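PDB 4Z0P: NAD-dependent dehydrogenase from Rhizobium meliloti, which reduces glyoxylate and hydroxypyruvate, using NADPH as the electron donor. Local coordinates for residues A[135-138]-A[139-142]; A[152-155]-A[156-160]. All blocks are in the same frame, centred on the assembly; numbering follows the deposited sequence.

Contacts 1 and 2 both lie in the NAD-binding part of the chain, and the strand 142-146 links them. Contact 1 is a loop with a short 3-10 turn that leads into this strand. It is peripheral, about 25 Å from the centre of the chain, and meets the second subunit. Contact 2 is most of the helix 150-161 that follows. It lies nearer the centre, at about 14 Å. A155, A156 and L159 are buried there, and the charged side chains face outward. In contact 1 two acids share a water and one accepts a backbone N-H, whereas in contact 2 one acid pairs with two basic side chains. Contact 2 begins near the bound NADPH.

Contact 1: residues A[135-138]-A[139-142]; sequences QPEA and ADVT
The carboxylate of D140 turns back to the backbone of E137. E137 N gives its hydrogen to D140 OD2 at 2.9 Å, and the N-H...O angle is 149°. The donor lies above the carboxylate plane. D140 N returns a bond to E137 O at 3.0 Å, so the two residues grip each other twice. V141 N then bonds to A138 O at 2.9 Å. These i to i+3 backbone bonds close a 3-10 turn.

CG of E137 sits between its own N and carbonyl carbon (chi1 65°), and the chain beyond it is extended. This places the carboxylate over the start of the turn. Water 1 donates to E137 OE1 and accepts from A139 N at 2.9 Å. Water 2 donates to both E137 OE2 and D140 OD1 and so bridges the two carboxylates, whose planes are 87° apart. With an alanine here, both waters would probably lose a partner, and D140 OD1 would lose its water link to the neighbouring acid.

Packing within the turn is slight. CB of P136 lies 3.5 Å from D140 OD2, and CB of A139 lies beside E137 OE1.

P136, A138 and V141 rest on L115 of helix 97-115. The second subunit adds E105, which accepts from A138 N, and R102, which donates to Q135 O. The backbone of V141 bonds to K165 of strand 165-169 as the chain enters strand 142-146.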
ATOM      1  N   GLN A 135      16.764  -2.887   3.110  1.00 22.41           N
ATOM      2  CA  GLN A 135      15.479  -2.653   2.462  1.00 21.48           C
ATOM      3  C   GLN A 135      15.595  -2.119   1.034  1.00 22.74           C
ATOM      4  O   GLN A 135      16.099  -1.013   0.812  1.00 21.43           O
ATOM      5  CB  GLN A 135      14.702  -1.656   3.328  1.00 19.96           C
ATOM      6  CG  GLN A 135      13.324  -1.282   2.789  1.00 20.31           C
ATOM      7  CD  GLN A 135      12.414  -2.479   2.722  1.00 19.61           C
ATOM      8  OE1 GLN A 135      12.087  -3.061   3.756  1.00 19.95           O
ATOM      9  NE2 GLN A 135      12.033  -2.882   1.522  1.00 20.25           N
ATOM     10  N   PRO A 136      15.128  -2.890   0.056  1.00 20.79           N
ATOM     11  CA  PRO A 136      15.060  -2.358  -1.307  1.00 21.14           C
ATOM     12  C   PRO A 136      13.967  -1.312  -1.467  1.00 21.54           C
ATOM     13  O   PRO A 136      13.028  -1.250  -0.664  1.00 21.49           O
ATOM     14  CB  PRO A 136      14.715  -3.589  -2.143  1.00 23.33           C
ATOM     15  CG  PRO A 136      14.033  -4.494  -1.203  1.00 29.01           C
ATOM     16  CD  PRO A 136      14.710  -4.304   0.115  1.00 22.40           C
ATOM     17  N   GLU A 137      14.099  -0.478  -2.479  1.00 21.06           N
ATOM     18  CA  GLU A 137      13.023   0.429  -2.837  1.00 22.26           C
ATOM     19  C   GLU A 137      12.165  -0.265  -3.899  1.00 21.82           C
ATOM     20  O   GLU A 137      12.576  -1.282  -4.507  1.00 20.45           O
ATOM     21  CB  GLU A 137      13.550   1.781  -3.334  1.00 22.30           C
ATOM     22  CG  GLU A 137      14.335   1.737  -4.633  1.00 23.41           C
ATOM     23  CD  GLU A 137      14.712   3.110  -5.167  1.00 33.56           C
ATOM     24  OE1 GLU A 137      13.814   3.928  -5.419  1.00 28.52           O
ATOM     25  OE2 GLU A 137      15.918   3.344  -5.375  1.00 30.46           O
ATOM     26  N   ALA A 138      10.982   0.284  -4.148  1.00 20.00           N
ATOM     27  CA  ALA A 138      10.083  -0.321  -5.136  1.00 19.53           C
ATOM     28  C   ALA A 138      10.711  -0.518  -6.509  1.00 21.05           C
ATOM     29  O   ALA A 138      10.488  -1.540  -7.169  1.00 21.16           O
ATOM     30  CB  ALA A 138       8.811   0.496  -5.256  1.00 19.31           C
ATOM     31  N   ALA A 139      11.530   0.449  -6.934  1.00 20.42           N
ATOM     32  CA  ALA A 139      12.178   0.391  -8.244  1.00 21.35           C
ATOM     33  C   ALA A 139      13.135  -0.800  -8.416  1.00 25.08           C
ATOM     34  O   ALA A 139      13.468  -1.178  -9.535  1.00 25.64           O
ATOM     35  CB  ALA A 139      12.903   1.702  -8.551  1.00 24.34           C
ATOM     36  N   ASP A 140      13.546  -1.404  -7.314  1.00 20.49           N
ATOM     37  CA  ASP A 140      14.388  -2.621  -7.313  1.00 20.31           C
ATOM     38  C   ASP A 140      13.604  -3.909  -7.601  1.00 23.85           C
ATOM     39  O   ASP A 140      14.218  -4.965  -7.766  1.00 22.73           O
ATOM     40  CB  ASP A 140      15.071  -2.791  -5.950  1.00 21.64           C
ATOM     41  CG  ASP A 140      16.021  -1.649  -5.606  1.00 28.40           C
ATOM     42  OD1 ASP A 140      16.677  -1.102  -6.527  1.00 26.91           O
ATOM     43  OD2 ASP A 140      16.131  -1.310  -4.389  1.00 25.85           O
ATOM     44  N   VAL A 141      12.274  -3.822  -7.638  1.00 23.07           N
ATOM     45  CA  VAL A 141      11.367  -4.976  -7.814  1.00 21.25           C
ATOM     46  C   VAL A 141      10.588  -4.811  -9.109  1.00 22.95           C
ATOM     47  O   VAL A 141      10.022  -3.747  -9.386  1.00 22.53           O
ATOM     48  CB  VAL A 141      10.395  -5.081  -6.633  1.00 21.10           C
ATOM     49  CG1 VAL A 141       9.268  -6.119  -6.872  1.00 24.25           C
ATOM     50  CG2 VAL A 141      11.183  -5.413  -5.373  1.00 23.12           C
ATOM     51  N   THR A 142      10.546  -5.888  -9.887  1.00 22.00           N
ATOM     52  CA  THR A 142       9.688  -5.939 -11.068  1.00 20.20           C
ATOM     53  C   THR A 142       8.411  -6.690 -10.718  1.00 20.31           C
ATOM     54  O   THR A 142       8.450  -7.873 -10.326  1.00 20.48           O
ATOM     55  CB  THR A 142      10.395  -6.602 -12.261  1.00 24.85           C
ATOM     56  OG1 THR A 142      11.511  -5.782 -12.653  1.00 23.32           O
ATOM     57  CG2 THR A 142       9.441  -6.704 -13.432  1.00 23.91           C
TER
HETATM   58  O   HOH W   1      11.368   3.214  -6.085  1.00 22.28           O
HETATM   59  O   HOH W   2      17.861   1.366  -6.040  1.00 36.52           O

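Contact 2: residues A[152-155]-A[156-160]; sequences GQDA and ARKLA
R157 lies back along its own helix over Q153 and D154. Its CB is 3.7 Å from Q153 O, and CG is closer, at 3.4 Å. The chain bends at chi3 (-60°), which folds the guanidinium back over the helix. Q153 O sits beneath the centre of one guanidinium face. NE donates to water 5, which donates to D154 OD1. NH1 passes 3.6 Å from Q153 CB and donates to water 3, which reaches Q153 OE1 only weakly. The other end of that amide is held by M148 O. R157 NH2 forms a salt bridge with D154 OD1 at 3.1 Å, on the anti lone pair. The bond is bent, and the two planes are 69° apart.

In D154, CG anti to the backbone N (chi1 -167°) puts the carboxylate between R157 and K158. The extended K158 brings NZ to the syn lone pair of D154 OD2 at 2.8 Å. OD2 also bonds to S104 OG on helix 97-115. Water 4 joins OD1 to K158 NZ.

On the inner side, A156 and L159 pack on I145 and V166 of the flanking strands. G152 fits the last glycine of a Rossmann-type GxGxxG pattern, close to the NADPH.

Five bonds hold the D154 carboxylate. With two cations and a hydroxyl around it, the acid is probably kept ionised, and it ties this beta-alpha-beta helix to helix 97-115.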
ATOM      1  N   GLY A 152      -6.087  -5.187 -14.524  1.00 19.34           N
ATOM      2  CA  GLY A 152      -4.643  -5.251 -14.720  1.00 22.51           C
ATOM      3  C   GLY A 152      -4.020  -3.933 -15.145  1.00 21.37           C
ATOM      4  O   GLY A 152      -2.963  -3.530 -14.633  1.00 20.76           O
ATOM      5  N   GLN A 153      -4.684  -3.231 -16.054  1.00 20.94           N
ATOM      6  CA  GLN A 153      -4.124  -1.943 -16.509  1.00 22.17           C
ATOM      7  C   GLN A 153      -4.089  -0.885 -15.404  1.00 24.16           C
ATOM      8  O   GLN A 153      -3.100  -0.158 -15.251  1.00 22.24           O
ATOM      9  CB  GLN A 153      -4.836  -1.403 -17.725  1.00 23.76           C
ATOM     10  CG  GLN A 153      -4.634  -2.304 -18.926  1.00 26.43           C
ATOM     11  CD  GLN A 153      -5.289  -1.744 -20.157  1.00 50.17           C
ATOM     12  OE1 GLN A 153      -5.299  -0.538 -20.350  1.00 37.62           O
ATOM     13  NE2 GLN A 153      -5.835  -2.612 -20.993  1.00 39.29           N
ATOM     14  N   ASP A 154      -5.167  -0.776 -14.644  1.00 21.47           N
ATOM     15  CA  ASP A 154      -5.221   0.210 -13.584  1.00 21.64           C
ATOM     16  C   ASP A 154      -4.184  -0.102 -12.517  1.00 21.62           C
ATOM     17  O   ASP A 154      -3.494   0.811 -12.047  1.00 20.99           O
ATOM     18  CB  ASP A 154      -6.624   0.302 -12.960  1.00 20.41           C
ATOM     19  CG  ASP A 154      -6.776   1.517 -12.076  1.00 23.36           C
ATOM     20  OD1 ASP A 154      -6.781   2.607 -12.659  1.00 23.69           O
ATOM     21  OD2 ASP A 154      -6.899   1.409 -10.825  1.00 22.08           O
ATOM     22  N   ALA A 155      -4.073  -1.376 -12.120  1.00 19.55           N
ATOM     23  CA  ALA A 155      -3.084  -1.771 -11.128  1.00 20.74           C
ATOM     24  C   ALA A 155      -1.669  -1.487 -11.645  1.00 23.76           C
ATOM     25  O   ALA A 155      -0.831  -0.968 -10.895  1.00 21.80           O
ATOM     26  CB  ALA A 155      -3.243  -3.234 -10.744  1.00 20.08           C
ATOM     27  N   ALA A 156      -1.401  -1.811 -12.909  1.00 19.84           N
ATOM     28  CA  ALA A 156      -0.055  -1.561 -13.482  1.00 21.78           C
ATOM     29  C   ALA A 156       0.317  -0.078 -13.393  1.00 21.17           C
ATOM     30  O   ALA A 156       1.433   0.265 -12.994  1.00 22.68           O
ATOM     31  CB  ALA A 156      -0.000  -2.014 -14.933  1.00 24.32           C
ATOM     32  N   ARG A 157      -0.613   0.798 -13.788  1.00 22.15           N
ATOM     33  CA  ARG A 157      -0.324   2.238 -13.804  1.00 22.36           C
ATOM     34  C   ARG A 157      -0.052   2.735 -12.391  1.00 23.37           C
ATOM     35  O   ARG A 157       0.890   3.510 -12.153  1.00 22.44           O
ATOM     36  CB  ARG A 157      -1.462   3.031 -14.432  1.00 25.42           C
ATOM     37  CG  ARG A 157      -1.667   2.829 -15.926  1.00 35.26           C
ATOM     38  CD  ARG A 157      -2.797   3.727 -16.463  1.00 42.72           C
ATOM     39  NE  ARG A 157      -4.124   3.486 -15.830  1.00 59.49           N
ATOM     40  CZ  ARG A 157      -5.132   2.759 -16.344  1.00 94.72           C
ATOM     41  NH1 ARG A 157      -5.025   2.166 -17.524  1.00 52.42           N
ATOM     42  NH2 ARG A 157      -6.282   2.618 -15.670  1.00 56.15           N
ATOM     43  N   LYS A 158      -0.883   2.291 -11.441  1.00 20.65           N
ATOM     44  CA  LYS A 158      -0.707   2.722 -10.059  1.00 21.50           C
ATOM     45  C   LYS A 158       0.572   2.212  -9.419  1.00 21.89           C
ATOM     46  O   LYS A 158       1.244   2.953  -8.712  1.00 19.13           O
ATOM     47  CB  LYS A 158      -1.948   2.405  -9.236  1.00 19.46           C
ATOM     48  CG  LYS A 158      -3.072   3.378  -9.575  1.00 20.44           C
ATOM     49  CD  LYS A 158      -4.415   2.959  -9.095  1.00 23.36           C
ATOM     50  CE  LYS A 158      -5.466   4.025  -9.286  1.00 23.79           C
ATOM     51  NZ  LYS A 158      -6.813   3.548  -8.961  1.00 24.80           N
ATOM     52  N   LEU A 159       0.905   0.948  -9.657  1.00 20.08           N
ATOM     53  CA  LEU A 159       2.161   0.414  -9.157  1.00 18.74           C
ATOM     54  C   LEU A 159       3.353   1.175  -9.718  1.00 22.54           C
ATOM     55  O   LEU A 159       4.282   1.509  -8.973  1.00 20.47           O
ATOM     56  CB  LEU A 159       2.278  -1.062  -9.480  1.00 19.48           C
ATOM     57  CG  LEU A 159       1.363  -1.968  -8.710  1.00 19.81           C
ATOM     58  CD1 LEU A 159       1.261  -3.315  -9.428  1.00 19.89           C
ATOM     59  CD2 LEU A 159       1.822  -2.158  -7.267  1.00 20.80           C
ATOM     60  N   ALA A 160       3.321   1.473 -11.008  1.00 19.61           N
ATOM     61  CA  ALA A 160       4.418   2.221 -11.642  1.00 21.71           C
ATOM     62  C   ALA A 160       4.560   3.605 -11.003  1.00 24.29           C
ATOM     63  O   ALA A 160       5.687   4.060 -10.738  1.00 21.10           O
ATOM     64  CB  ALA A 160       4.205   2.350 -13.155  1.00 25.33           C
TER
HETATM   65  O   HOH W   3      -3.525   2.144 -19.566  1.00 56.24           O
HETATM   66  O   HOH W   4      -8.146   4.711 -11.660  1.00 40.40           O
HETATM   67  O   HOH W   5      -4.729   4.676 -13.187  1.00 52.81           O